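Exotoxin 5 (Staphylococcus aureus subsp. aureus COL, PDB 3R2I) is of unknown function but, as a secreted staphylococcal superantigen-like exotoxin built from an OB-fold and a beta-grasp domain, probably acts on the host immune system. Local coordinates at residues Phe99-Leu104 with Gly137-Lys142; Glu73-Ser78 with Gly117-Ala122; Pro154-Lys159 with Lys242-Asn247; Phe150-Ser155 with Met236-Ile241. All coordinates share one frame; numbering follows the deposited sequence.

Interaction 1: residues Phe99-Leu104 with Gly137-Lys142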
loop_
_atom_site.group_PDB
_atom_site.type_symbol
_atom_site.label_atom_id
_atom_site.label_comp_id
_atom_site.label_asym_id
_atom_site.label_seq_id
_atom_site.Cartn_x
_atom_site.Cartn_y
_atom_site.Cartn_z
ATOM N N PHE A 99 11.568 4.363 12.117
ATOM C CA PHE A 99 10.830 4.729 10.965
ATOM C C PHE A 99 10.852 6.246 10.734
ATOM O O PHE A 99 10.883 7.017 11.679
ATOM C CB PHE A 99 9.385 4.264 11.185
ATOM C CG PHE A 99 9.225 2.752 11.255
ATOM C CD1 PHE A 99 9.070 2.008 10.097
ATOM C CD2 PHE A 99 9.192 2.091 12.460
ATOM C CE1 PHE A 99 8.883 0.614 10.147
ATOM C CE2 PHE A 99 9.029 0.693 12.509
ATOM C CZ PHE A 99 8.879 -0.032 11.346
ATOM N N LYS A 100 10.856 6.650 9.477
ATOM C CA LYS A 100 10.790 8.061 9.108
ATOM C C LYS A 100 9.726 8.130 8.010
ATOM O O LYS A 100 9.952 7.713 6.888
ATOM C CB LYS A 100 12.157 8.635 8.706
ATOM C CG LYS A 100 12.077 10.078 8.173
ATOM C CD LYS A 100 13.447 10.689 7.855
ATOM C CE LYS A 100 14.156 11.379 9.072
ATOM N NZ LYS A 100 14.694 10.593 10.189
ATOM N N VAL A 101 8.527 8.591 8.375
ATOM C CA VAL A 101 7.397 8.632 7.454
ATOM C C VAL A 101 7.176 10.037 6.935
ATOM O O VAL A 101 6.890 10.956 7.710
ATOM C CB VAL A 101 6.157 8.060 8.135
ATOM C CG1 VAL A 101 4.952 8.032 7.166
ATOM C CG2 VAL A 101 6.464 6.644 8.619
ATOM N N PHE A 102 7.336 10.187 5.617
ATOM C CA PHE A 102 7.237 11.483 4.947
ATOM C C PHE A 102 5.799 11.871 4.733
ATOM O O PHE A 102 4.930 11.003 4.491
ATOM C CB PHE A 102 7.998 11.483 3.607
ATOM C CG PHE A 102 9.489 11.471 3.762
ATOM C CD1 PHE A 102 10.153 10.342 4.240
ATOM C CD2 PHE A 102 10.243 12.581 3.451
ATOM C CE1 PHE A 102 11.532 10.338 4.421
ATOM C CE2 PHE A 102 11.636 12.581 3.632
ATOM C CZ PHE A 102 12.277 11.459 4.110
ATOM N N LEU A 103 5.552 13.171 4.877
ATOM C CA LEU A 103 4.240 13.765 4.698
ATOM C C LEU A 103 4.404 14.734 3.558
ATOM O O LEU A 103 5.146 15.699 3.645
ATOM C CB LEU A 103 3.802 14.474 5.963
ATOM C CG LEU A 103 3.833 13.629 7.242
ATOM C CD1 LEU A 103 3.636 14.552 8.494
ATOM C CD2 LEU A 103 2.767 12.555 7.131
ATOM N N LEU A 104 3.730 14.423 2.468
ATOM C CA LEU A 104 3.826 15.164 1.238
ATOM C C LEU A 104 2.447 15.545 0.744
ATOM O O LEU A 104 1.441 15.006 1.190
ATOM C CB LEU A 104 4.518 14.288 0.167
ATOM C CG LEU A 104 5.932 13.786 0.479
ATOM C CD1 LEU A 104 6.337 12.680 -0.492
ATOM C CD2 LEU A 104 6.961 14.965 0.473
ATOM N N GLY A 137 3.667 8.156 3.423
ATOM C CA GLY A 137 2.252 7.900 3.724
ATOM C C GLY A 137 1.919 6.665 4.523
ATOM O O GLY A 137 2.634 6.309 5.462
ATOM N N GLY A 138 0.823 6.008 4.158
ATOM C CA GLY A 138 0.426 4.791 4.829
ATOM C C GLY A 138 -0.098 4.939 6.247
ATOM O O GLY A 138 -0.159 3.952 6.988
ATOM N N ILE A 139 -0.556 6.140 6.592
ATOM C CA ILE A 139 -1.021 6.467 7.944
ATOM C C ILE A 139 -2.511 6.325 8.060
ATOM O O ILE A 139 -3.239 6.925 7.308
ATOM C CB ILE A 139 -0.621 7.901 8.280
ATOM C CG1 ILE A 139 0.897 8.085 8.087
ATOM C CG2 ILE A 139 -1.005 8.296 9.717
ATOM C CD1 ILE A 139 1.272 9.557 7.835
ATOM N N THR A 140 -2.959 5.492 8.992
ATOM C CA THR A 140 -4.393 5.265 9.228
ATOM C C THR A 140 -4.677 5.359 10.704
ATOM O O THR A 140 -3.765 5.367 11.495
ATOM C CB THR A 140 -4.815 3.841 8.774
ATOM O OG1 THR A 140 -3.952 2.877 9.384
ATOM C CG2 THR A 140 -4.727 3.691 7.227
ATOM N N LYS A 141 -5.942 5.466 11.063
ATOM C CA LYS A 141 -6.350 5.462 12.445
ATOM C C LYS A 141 -6.499 4.014 12.884
ATOM O O LYS A 141 -7.088 3.199 12.175
ATOM C CB LYS A 141 -7.665 6.202 12.624
ATOM C CG LYS A 141 -7.548 7.693 12.388
ATOM C CD LYS A 141 -8.867 8.454 12.732
ATOM C CE LYS A 141 -8.713 9.942 12.442
ATOM N NZ LYS A 141 -9.952 10.722 12.709
ATOM N N LYS A 142 -5.959 3.678 14.049
ATOM C CA LYS A 142 -6.035 2.296 14.532
ATOM C C LYS A 142 -7.476 1.841 14.747
ATOM O O LYS A 142 -8.384 2.675 14.891
ATOM C CB LYS A 142 -5.279 2.129 15.856
ATOM C CG LYS A 142 -6.027 2.706 17.084
ATOM C CD LYS A 142 -5.187 2.554 18.340
ATOM C CE LYS A 142 -5.944 2.998 19.584
ATOM N NZ LYS A 142 -5.070 2.953 20.807
#
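The parallel seam of the OB-fold barrel, where strand 97-103 lies beside strand 133-141, ends with one backbone bond between Phe102 and Gly137. Gly137 N donates to Phe102 O over 3.3 Å; the bond is long but straight (170° at the hydrogen). Gly137 has a positive phi (67°), and here the second strand breaks, running on through Gly138 into Ile139 and away from its partner. Beyond that bond the side chains of segment 99-104 do the touching. Val101 points CG1, placed anti to its own nitrogen (chi1 -178°), at the backbone of the break, 3.4 Å from Gly137 O. The same methyl lies 4.0 Å from Ile139 CD1, which reaches back across the turn. Ile139 CD1 also meets Leu103 CD2 at 3.4 Å, closer than two methyls usually sit, with the two side chains crossing at about a right angle. Tyr111 touches both Leu103 and Ile139, while Val120 and Phe92 pack on Val101, so the small apolar cluster is buried inside the barrel. Parallel pairing of the third strand with the last, in a sheet otherwise antiparallel, is how an OB-fold closes its barrel.

Interaction 2: residues Glu73-Ser78 with Gly117-Ala122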
loop_
_atom_site.group_PDB
_atom_site.type_symbol
_atom_site.label_atom_id
_atom_site.label_comp_id
_atom_site.label_asym_id
_atom_site.label_seq_id
_atom_site.Cartn_x
_atom_site.Cartn_y
_atom_site.Cartn_z
ATOM N N GLU A 73 4.342 -2.973 9.616
ATOM C CA GLU A 73 3.032 -2.524 10.115
ATOM C C GLU A 73 3.025 -2.095 11.587
ATOM O O GLU A 73 2.303 -2.646 12.381
ATOM C CB GLU A 73 2.004 -3.644 9.895
ATOM C CG GLU A 73 1.809 -3.917 8.403
ATOM C CD GLU A 73 0.867 -5.071 8.090
ATOM O OE1 GLU A 73 -0.135 -5.265 8.818
ATOM O OE2 GLU A 73 1.120 -5.752 7.076
ATOM N N PRO A 74 3.843 -1.105 11.944
ATOM C CA PRO A 74 3.866 -0.655 13.318
ATOM C C PRO A 74 2.492 -0.056 13.625
ATOM O O PRO A 74 1.874 0.565 12.767
ATOM C CB PRO A 74 4.973 0.396 13.311
ATOM C CG PRO A 74 5.045 0.855 11.885
ATOM C CD PRO A 74 4.814 -0.375 11.118
ATOM N N THR A 75 2.044 -0.240 14.858
ATOM C CA THR A 75 0.702 0.146 15.250
ATOM C C THR A 75 0.638 0.964 16.518
ATOM O O THR A 75 1.533 0.913 17.363
ATOM C CB THR A 75 -0.159 -1.147 15.459
ATOM O OG1 THR A 75 -1.501 -0.792 15.829
ATOM C CG2 THR A 75 0.432 -2.047 16.568
ATOM N N ASN A 76 -0.460 1.701 16.642
ATOM C CA ASN A 76 -0.755 2.516 17.826
ATOM C C ASN A 76 0.380 3.439 18.180
ATOM O O ASN A 76 0.866 3.442 19.279
ATOM C CB ASN A 76 -1.071 1.609 19.017
ATOM C CG ASN A 76 -1.682 2.388 20.195
ATOM O OD1 ASN A 76 -2.288 3.451 20.007
ATOM N ND2 ASN A 76 -1.547 1.842 21.402
ATOM N N ILE A 77 0.745 4.269 17.233
ATOM C CA ILE A 77 1.864 5.160 17.386
ATOM C C ILE A 77 1.426 6.549 17.776
ATOM O O ILE A 77 0.394 7.041 17.305
ATOM C CB ILE A 77 2.605 5.238 16.056
ATOM C CG1 ILE A 77 3.069 3.834 15.641
ATOM C CG2 ILE A 77 3.805 6.142 16.170
ATOM C CD1 ILE A 77 3.210 3.666 14.153
ATOM N N SER A 78 2.209 7.160 18.658
ATOM C CA SER A 78 1.974 8.524 19.086
ATOM C C SER A 78 3.152 9.300 18.537
ATOM O O SER A 78 4.301 8.917 18.763
ATOM C CB SER A 78 1.874 8.616 20.594
ATOM O OG SER A 78 0.674 7.974 21.037
ATOM N N GLY A 117 -2.681 7.028 18.523
ATOM C CA GLY A 117 -3.400 5.912 17.953
ATOM C C GLY A 117 -3.267 5.739 16.447
ATOM O O GLY A 117 -4.210 5.329 15.781
ATOM N N LEU A 118 -2.100 6.025 15.905
ATOM C CA LEU A 118 -1.925 5.886 14.465
ATOM C C LEU A 118 -1.260 4.568 14.094
ATOM O O LEU A 118 -0.454 4.029 14.853
ATOM C CB LEU A 118 -1.075 7.040 13.920
ATOM C CG LEU A 118 -1.604 8.453 14.055
ATOM C CD1 LEU A 118 -0.490 9.402 13.600
ATOM C CD2 LEU A 118 -2.917 8.658 13.249
ATOM N N ASP A 119 -1.673 4.031 12.953
ATOM C CA ASP A 119 -1.080 2.834 12.383
ATOM C C ASP A 119 -0.345 3.268 11.147
ATOM O O ASP A 119 -0.805 4.166 10.438
ATOM C CB ASP A 119 -2.125 1.816 11.938
ATOM C CG ASP A 119 -2.774 1.091 13.083
ATOM O OD1 ASP A 119 -2.298 1.189 14.232
ATOM O OD2 ASP A 119 -3.783 0.412 12.813
ATOM N N VAL A 120 0.757 2.589 10.842
ATOM C CA VAL A 120 1.532 2.922 9.665
ATOM C C VAL A 120 1.933 1.698 8.862
ATOM O O VAL A 120 2.403 0.722 9.414
ATOM C CB VAL A 120 2.804 3.768 10.028
ATOM C CG1 VAL A 120 3.708 3.884 8.864
ATOM C CG2 VAL A 120 2.382 5.204 10.536
ATOM N N PHE A 121 1.678 1.748 7.552
ATOM C CA PHE A 121 2.090 0.695 6.659
ATOM C C PHE A 121 3.306 1.280 5.992
ATOM O O PHE A 121 3.227 2.272 5.273
ATOM C CB PHE A 121 1.046 0.308 5.636
ATOM C CG PHE A 121 1.514 -0.787 4.719
ATOM C CD1 PHE A 121 1.526 -2.094 5.141
ATOM C CD2 PHE A 121 1.949 -0.508 3.450
ATOM C CE1 PHE A 121 1.980 -3.103 4.309
ATOM C CE2 PHE A 121 2.380 -1.517 2.618
ATOM C CZ PHE A 121 2.401 -2.805 3.049
ATOM N N ALA A 122 4.437 0.655 6.219
ATOM C CA ALA A 122 5.701 1.210 5.725
ATOM C C ALA A 122 6.387 0.346 4.714
ATOM O O ALA A 122 6.443 -0.878 4.842
ATOM C CB ALA A 122 6.643 1.482 6.903
HETATM O O HOH W 1 -0.527 5.882 20.463
#
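Ile77 and Val120, the two residues most covered here, touch through their side chains where strand 77-84 begins beside strand 118-120. Ile77 forms an antiparallel hydrogen-bonded pair with Leu118: Ile77 N reaches Leu118 O at 2.7 Å, and Leu118 N returns to Ile77 O at 3.0 Å. Both strands bulge at this pair, Asn76 with Ile77 opposite Leu118 and Gly117 with Leu118 opposite Ile77; each is a G1 bulge with a positive phi at its first residue. With CG1 anti to the carbonyl carbon (chi1 -59°), Ile77 carries CD1 over to Val120 CG2, 4.0 Å away, the two side chains at about a right angle. Val120 is also held by its backbone, Val120 N giving a nearly straight bond to Pro74 O (3.0 Å), while the Pro74 ring slants past its CB. Asp119 ties down the bend before the strand: its OD1 accepts from Thr75 OG1 (2.7 Å), which comes from above the carboxylate plane, and from Asn76 N (3.1 Å). Glu73, third in buried surface, lays CG against the edge of the Phe121 ring, 3.7 Å from CD1, and its carboxylate forms a salt bridge with Lys188. That lysine belongs to helix 182-197, which packs on Phe121, while Phe92 of strand 87-94 and Ile139 of strand 133-141 cover Ile77 and Val120 respectively.

Interaction 3: residues Pro154-Lys159 with Lys242-Asn247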
loop_
_atom_site.group_PDB
_atom_site.type_symbol
_atom_site.label_atom_id
_atom_site.label_comp_id
_atom_site.label_asym_id
_atom_site.label_seq_id
_atom_site.Cartn_x
_atom_site.Cartn_y
_atom_site.Cartn_z
ATOM N N PRO A 154 -12.656 -9.388 1.448
ATOM C CA PRO A 154 -13.185 -9.126 0.124
ATOM C C PRO A 154 -12.636 -10.104 -0.899
ATOM O O PRO A 154 -11.509 -10.537 -0.786
ATOM C CB PRO A 154 -12.688 -7.720 -0.187
ATOM C CG PRO A 154 -11.479 -7.567 0.612
ATOM C CD PRO A 154 -11.830 -8.264 1.910
ATOM N N SER A 155 -13.446 -10.449 -1.895
ATOM C CA SER A 155 -12.982 -11.386 -2.924
ATOM C C SER A 155 -11.882 -10.694 -3.716
ATOM O O SER A 155 -11.834 -9.478 -3.757
ATOM C CB SER A 155 -14.131 -11.802 -3.843
ATOM O OG SER A 155 -14.592 -10.670 -4.546
ATOM N N LEU A 156 -10.984 -11.481 -4.296
ATOM C CA LEU A 156 -9.882 -10.971 -5.097
ATOM C C LEU A 156 -9.708 -11.954 -6.225
ATOM O O LEU A 156 -9.508 -13.144 -5.961
ATOM C CB LEU A 156 -8.590 -10.880 -4.261
ATOM C CG LEU A 156 -7.236 -10.509 -4.917
ATOM C CD1 LEU A 156 -7.254 -9.175 -5.631
ATOM C CD2 LEU A 156 -6.125 -10.524 -3.863
ATOM N N GLN A 157 -9.897 -11.483 -7.456
ATOM C CA GLN A 157 -9.745 -12.303 -8.639
ATOM C C GLN A 157 -8.669 -11.724 -9.505
ATOM O O GLN A 157 -8.632 -10.526 -9.696
ATOM C CB GLN A 157 -10.990 -12.306 -9.532
ATOM C CG GLN A 157 -12.061 -13.232 -9.152
ATOM C CD GLN A 157 -12.984 -13.512 -10.342
ATOM O OE1 GLN A 157 -13.275 -12.617 -11.145
ATOM N NE2 GLN A 157 -13.436 -14.767 -10.459
ATOM N N VAL A 158 -7.817 -12.580 -10.038
ATOM C CA VAL A 158 -6.780 -12.175 -10.951
ATOM C C VAL A 158 -7.188 -12.823 -12.264
ATOM O O VAL A 158 -7.452 -14.038 -12.305
ATOM C CB VAL A 158 -5.419 -12.685 -10.534
ATOM C CG1 VAL A 158 -4.348 -12.180 -11.537
ATOM C CG2 VAL A 158 -5.107 -12.285 -9.072
ATOM N N LYS A 159 -7.298 -12.015 -13.314
ATOM C CA LYS A 159 -7.719 -12.532 -14.589
ATOM C C LYS A 159 -7.057 -11.984 -15.835
ATOM O O LYS A 159 -6.476 -10.911 -15.853
ATOM C CB LYS A 159 -9.224 -12.413 -14.732
ATOM C CG LYS A 159 -9.841 -11.111 -14.390
ATOM C CD LYS A 159 -11.380 -11.185 -14.549
ATOM C CE LYS A 159 -12.127 -10.046 -13.799
ATOM N NZ LYS A 159 -11.729 -8.615 -14.118
ATOM N N LYS A 242 -16.127 -3.838 -1.841
ATOM C CA LYS A 242 -17.002 -4.873 -2.354
ATOM C C LYS A 242 -16.162 -6.031 -2.918
ATOM O O LYS A 242 -16.355 -7.192 -2.552
ATOM C CB LYS A 242 -17.883 -4.294 -3.448
ATOM C CG LYS A 242 -18.926 -5.276 -4.000
ATOM C CD LYS A 242 -19.820 -4.590 -5.023
ATOM C CE LYS A 242 -20.839 -5.561 -5.622
ATOM N NZ LYS A 242 -21.767 -4.927 -6.619
ATOM N N ASN A 243 -15.244 -5.711 -3.820
ATOM C CA ASN A 243 -14.384 -6.720 -4.412
ATOM C C ASN A 243 -13.159 -6.082 -5.029
ATOM O O ASN A 243 -13.069 -4.864 -5.141
ATOM C CB ASN A 243 -15.153 -7.529 -5.465
ATOM C CG ASN A 243 -15.658 -6.676 -6.599
ATOM O OD1 ASN A 243 -16.823 -6.325 -6.644
ATOM N ND2 ASN A 243 -14.770 -6.259 -7.461
ATOM N N ILE A 244 -12.188 -6.915 -5.365
ATOM C CA ILE A 244 -10.972 -6.447 -5.966
ATOM C C ILE A 244 -10.748 -7.302 -7.195
ATOM O O ILE A 244 -10.804 -8.530 -7.144
ATOM C CB ILE A 244 -9.754 -6.553 -5.044
ATOM C CG1 ILE A 244 -10.008 -5.872 -3.702
ATOM C CG2 ILE A 244 -8.508 -5.958 -5.747
ATOM C CD1 ILE A 244 -8.857 -6.159 -2.682
ATOM N N GLU A 245 -10.507 -6.644 -8.309
ATOM C CA GLU A 245 -10.298 -7.348 -9.550
ATOM C C GLU A 245 -9.007 -6.911 -10.186
ATOM O O GLU A 245 -8.756 -5.731 -10.318
ATOM C CB GLU A 245 -11.421 -7.001 -10.521
ATOM C CG GLU A 245 -12.815 -7.336 -10.057
ATOM C CD GLU A 245 -13.912 -6.702 -10.960
ATOM O OE1 GLU A 245 -13.666 -5.625 -11.594
ATOM O OE2 GLU A 245 -15.038 -7.256 -10.994
ATOM N N VAL A 246 -8.191 -7.861 -10.582
ATOM C CA VAL A 246 -6.962 -7.556 -11.276
ATOM C C VAL A 246 -7.071 -8.123 -12.688
ATOM O O VAL A 246 -7.518 -9.265 -12.875
ATOM C CB VAL A 246 -5.746 -8.176 -10.564
ATOM C CG1 VAL A 246 -4.465 -7.917 -11.347
ATOM C CG2 VAL A 246 -5.642 -7.643 -9.133
ATOM N N ASN A 247 -6.681 -7.308 -13.667
ATOM C CA ASN A 247 -6.653 -7.683 -15.060
ATOM C C ASN A 247 -5.204 -7.659 -15.491
ATOM O O ASN A 247 -4.517 -6.646 -15.306
ATOM C CB ASN A 247 -7.433 -6.694 -15.918
ATOM C CG ASN A 247 -8.873 -6.533 -15.454
ATOM O OD1 ASN A 247 -9.631 -7.479 -15.403
ATOM N ND2 ASN A 247 -9.254 -5.306 -15.141
HETATM O O HOH W 2 -13.195 -10.157 -6.902
HETATM O O HOH W 3 -16.207 -9.591 -1.669
#
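Leu156 and Ile244 face each other in the central parallel pair of the beta-grasp sheet, strand 155-160 beside strand 241-248. Their side chains slant across one another, and Leu156, with CG anti to its nitrogen (chi1 174°), presses CD1 to 3.5 Å from Ile244 CG2, a tight fit. CD1 also reaches Val246 CG2 at 4.1 Å. Val158 meets Val246 more loosely, methyl to methyl, and this apolar face is covered by helix 182-197 through Ile189 and Leu193. The strand axes lie only 12° apart, and the parallel ladder of backbone bonds is regular from Leu156 on but bent at its start; Val246 N meets Gln157 O at 2.8 Å. The opposite face is polar. Ser155 OG sits over Asn243 CB at 3.3 Å, and a water joins that hydroxyl to Ile244 O; the Asn243 amide turns away to the strand beyond, where ND2 bonds Asn212. Glu245 OE1 stays 4.4 Å from Lys159 NZ, beyond a salt bridge. Lys159 instead runs side by side with Asn247, pointing the same way. A bend at its last torsion (chi4 55°) turns the ammonium back over the neighbouring strand, where Lys159 NZ donates to Asn247 OD1 at 2.7 Å.

Interaction 4: residues Phe150-Ser155 with Met236-Ile241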
loop_
_atom_site.group_PDB
_atom_site.type_symbol
_atom_site.label_atom_id
_atom_site.label_comp_id
_atom_site.label_asym_id
_atom_site.label_seq_id
_atom_site.Cartn_x
_atom_site.Cartn_y
_atom_site.Cartn_z
ATOM N N PHE A 150 -12.318 -7.892 14.281
ATOM C CA PHE A 150 -12.401 -7.297 12.939
ATOM C C PHE A 150 -11.454 -7.912 11.913
ATOM O O PHE A 150 -10.220 -7.919 12.079
ATOM C CB PHE A 150 -12.113 -5.782 12.930
ATOM C CG PHE A 150 -12.305 -5.153 11.560
ATOM C CD1 PHE A 150 -13.473 -4.462 11.261
ATOM C CD2 PHE A 150 -11.371 -5.340 10.549
ATOM C CE1 PHE A 150 -13.677 -3.924 10.016
ATOM C CE2 PHE A 150 -11.581 -4.820 9.293
ATOM C CZ PHE A 150 -12.740 -4.106 9.033
ATOM N N VAL A 151 -12.060 -8.326 10.807
ATOM C CA VAL A 151 -11.374 -8.909 9.690
ATOM C C VAL A 151 -12.313 -8.715 8.526
ATOM O O VAL A 151 -13.487 -8.977 8.652
ATOM C CB VAL A 151 -11.143 -10.439 9.855
ATOM C CG1 VAL A 151 -10.435 -10.991 8.632
ATOM C CG2 VAL A 151 -10.342 -10.751 11.122
ATOM N N SER A 152 -11.796 -8.197 7.424
ATOM C CA SER A 152 -12.561 -8.031 6.195
ATOM C C SER A 152 -11.978 -9.107 5.284
ATOM O O SER A 152 -10.800 -9.449 5.382
ATOM C CB SER A 152 -12.364 -6.651 5.553
ATOM O OG SER A 152 -12.758 -5.592 6.405
ATOM N N ASN A 153 -12.790 -9.616 4.381
ATOM C CA ASN A 153 -12.349 -10.678 3.506
ATOM C C ASN A 153 -12.987 -10.496 2.130
ATOM O O ASN A 153 -13.832 -11.289 1.727
ATOM C CB ASN A 153 -12.728 -12.010 4.156
ATOM C CG ASN A 153 -12.375 -13.221 3.285
ATOM O OD1 ASN A 153 -13.094 -14.214 3.317
ATOM N ND2 ASN A 153 -11.337 -13.115 2.454
ATOM N N PRO A 154 -12.656 -9.388 1.448
ATOM C CA PRO A 154 -13.185 -9.126 0.124
ATOM C C PRO A 154 -12.636 -10.104 -0.899
ATOM O O PRO A 154 -11.509 -10.537 -0.786
ATOM C CB PRO A 154 -12.688 -7.720 -0.187
ATOM C CG PRO A 154 -11.479 -7.567 0.612
ATOM C CD PRO A 154 -11.830 -8.264 1.910
ATOM N N SER A 155 -13.446 -10.449 -1.895
ATOM C CA SER A 155 -12.982 -11.386 -2.924
ATOM C C SER A 155 -11.882 -10.694 -3.716
ATOM O O SER A 155 -11.834 -9.478 -3.757
ATOM C CB SER A 155 -14.131 -11.802 -3.843
ATOM O OG SER A 155 -14.592 -10.670 -4.546
ATOM N N MET A 236 -9.310 4.315 3.234
ATOM C CA MET A 236 -10.699 3.903 3.045
ATOM C C MET A 236 -11.090 2.899 4.134
ATOM O O MET A 236 -10.221 2.344 4.782
ATOM C CB MET A 236 -10.851 3.249 1.681
ATOM C CG MET A 236 -10.204 1.870 1.616
ATOM S SD MET A 236 -9.972 1.248 -0.072
ATOM C CE MET A 236 -8.564 2.267 -0.574
ATOM N N ASP A 237 -12.390 2.703 4.335
ATOM C CA ASP A 237 -12.914 1.744 5.308
ATOM C C ASP A 237 -12.886 0.394 4.642
ATOM O O ASP A 237 -13.552 0.206 3.633
ATOM C CB ASP A 237 -14.358 2.062 5.684
ATOM C CG ASP A 237 -14.477 3.111 6.732
ATOM O OD1 ASP A 237 -13.470 3.394 7.466
ATOM O OD2 ASP A 237 -15.628 3.580 6.878
ATOM N N SER A 238 -12.163 -0.561 5.217
ATOM C CA SER A 238 -12.018 -1.848 4.563
ATOM C C SER A 238 -13.326 -2.630 4.409
ATOM O O SER A 238 -13.446 -3.471 3.529
ATOM C CB SER A 238 -10.935 -2.678 5.264
ATOM O OG SER A 238 -11.366 -3.123 6.521
ATOM N N LYS A 239 -14.310 -2.348 5.247
ATOM C CA LYS A 239 -15.561 -3.067 5.151
ATOM C C LYS A 239 -16.399 -2.564 3.950
ATOM O O LYS A 239 -17.391 -3.201 3.577
ATOM C CB LYS A 239 -16.385 -3.033 6.462
ATOM C CG LYS A 239 -17.150 -1.728 6.779
ATOM C CD LYS A 239 -16.398 -0.643 7.615
ATOM C CE LYS A 239 -16.303 -0.999 9.133
ATOM N NZ LYS A 239 -15.684 0.095 9.934
ATOM N N GLN A 240 -15.986 -1.445 3.344
ATOM C CA GLN A 240 -16.686 -0.891 2.209
ATOM C C GLN A 240 -16.157 -1.399 0.888
ATOM O O GLN A 240 -16.633 -1.008 -0.158
ATOM C CB GLN A 240 -16.611 0.617 2.256
ATOM C CG GLN A 240 -17.314 1.192 3.479
ATOM C CD GLN A 240 -18.791 0.853 3.490
ATOM O OE1 GLN A 240 -19.473 0.961 2.472
ATOM N NE2 GLN A 240 -19.282 0.430 4.634
ATOM N N ILE A 241 -15.126 -2.225 0.926
ATOM C CA ILE A 241 -14.580 -2.797 -0.290
ATOM C C ILE A 241 -15.482 -3.962 -0.692
ATOM O O ILE A 241 -15.624 -4.937 0.057
ATOM C CB ILE A 241 -13.154 -3.340 -0.066
ATOM C CG1 ILE A 241 -12.204 -2.197 0.303
ATOM C CG2 ILE A 241 -12.654 -4.053 -1.345
ATOM C CD1 ILE A 241 -10.848 -2.669 0.797
#
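Ser152 and Ser238 form the tight centre of a contact at the margin of the beta-grasp domain, where the linker coming from the OB-fold passes a 3-10 turn between strands 235-237 and 241-248. Their hydroxyls, Ser152 OG and Ser238 OG, stand 2.8 Å apart, a probable hydrogen bond in a buried spot. Phe150 presses on the same place, pointing its ring at the turn with CZ only 3.0 Å from Ser238 OG; the oxygen lies near the ring plane, at the edge. Ser238 holds OG between its backbone nitrogen and carbonyl carbon (chi1 71°), and the same oxygen is hydrogen-bonded to the carbonyl of Lys177, so it is gripped from the body of the domain as well as met by the linker. The turn that presents it is closed by Gln240 N to Asp237 O at 3.0 Å. Farther along the linker the packing is apolar and equally buried: the Pro154 ring lies obliquely against Ile241, CB meeting CG2 at 3.8 Å, with Ile175 and Leu185 also packed on Ile241. Toward solvent the contact thins out to Lys239, exposed and bent at its second and third torsions. Its chain crosses the phenyl group of Phe150 at about a right angle, its ammonium in a long, weak ion pair with Glu178. It meets the ring at its edge, Lys239 CE lying 4.0 Å from Phe150 CE1.

Interactions 1 and 2 belong to the OB-fold domain and share its barrel sheet: strands 133-141 and 118-120 are neighbours, so the two contacts touch, with Thr140 O 2.9 Å from Asp119 N. Interactions 3 and 4 lie in or beside the beta-grasp domain and share Pro154 and Ser155, one as a sheet pair, the other as the linker leading into it. Interactions 1 and 4 are largely buried; 2 and 3 are partly buried, each with exposed residues. Interaction 1 is mainly methyl packing; interaction 2 adds charged and polar groups at the barrel's rim. Interaction 3 divides its chemistry between an apolar and a polar face, whereas interaction 4 has no backbone-to-backbone bonds across it and rests mainly on side chains.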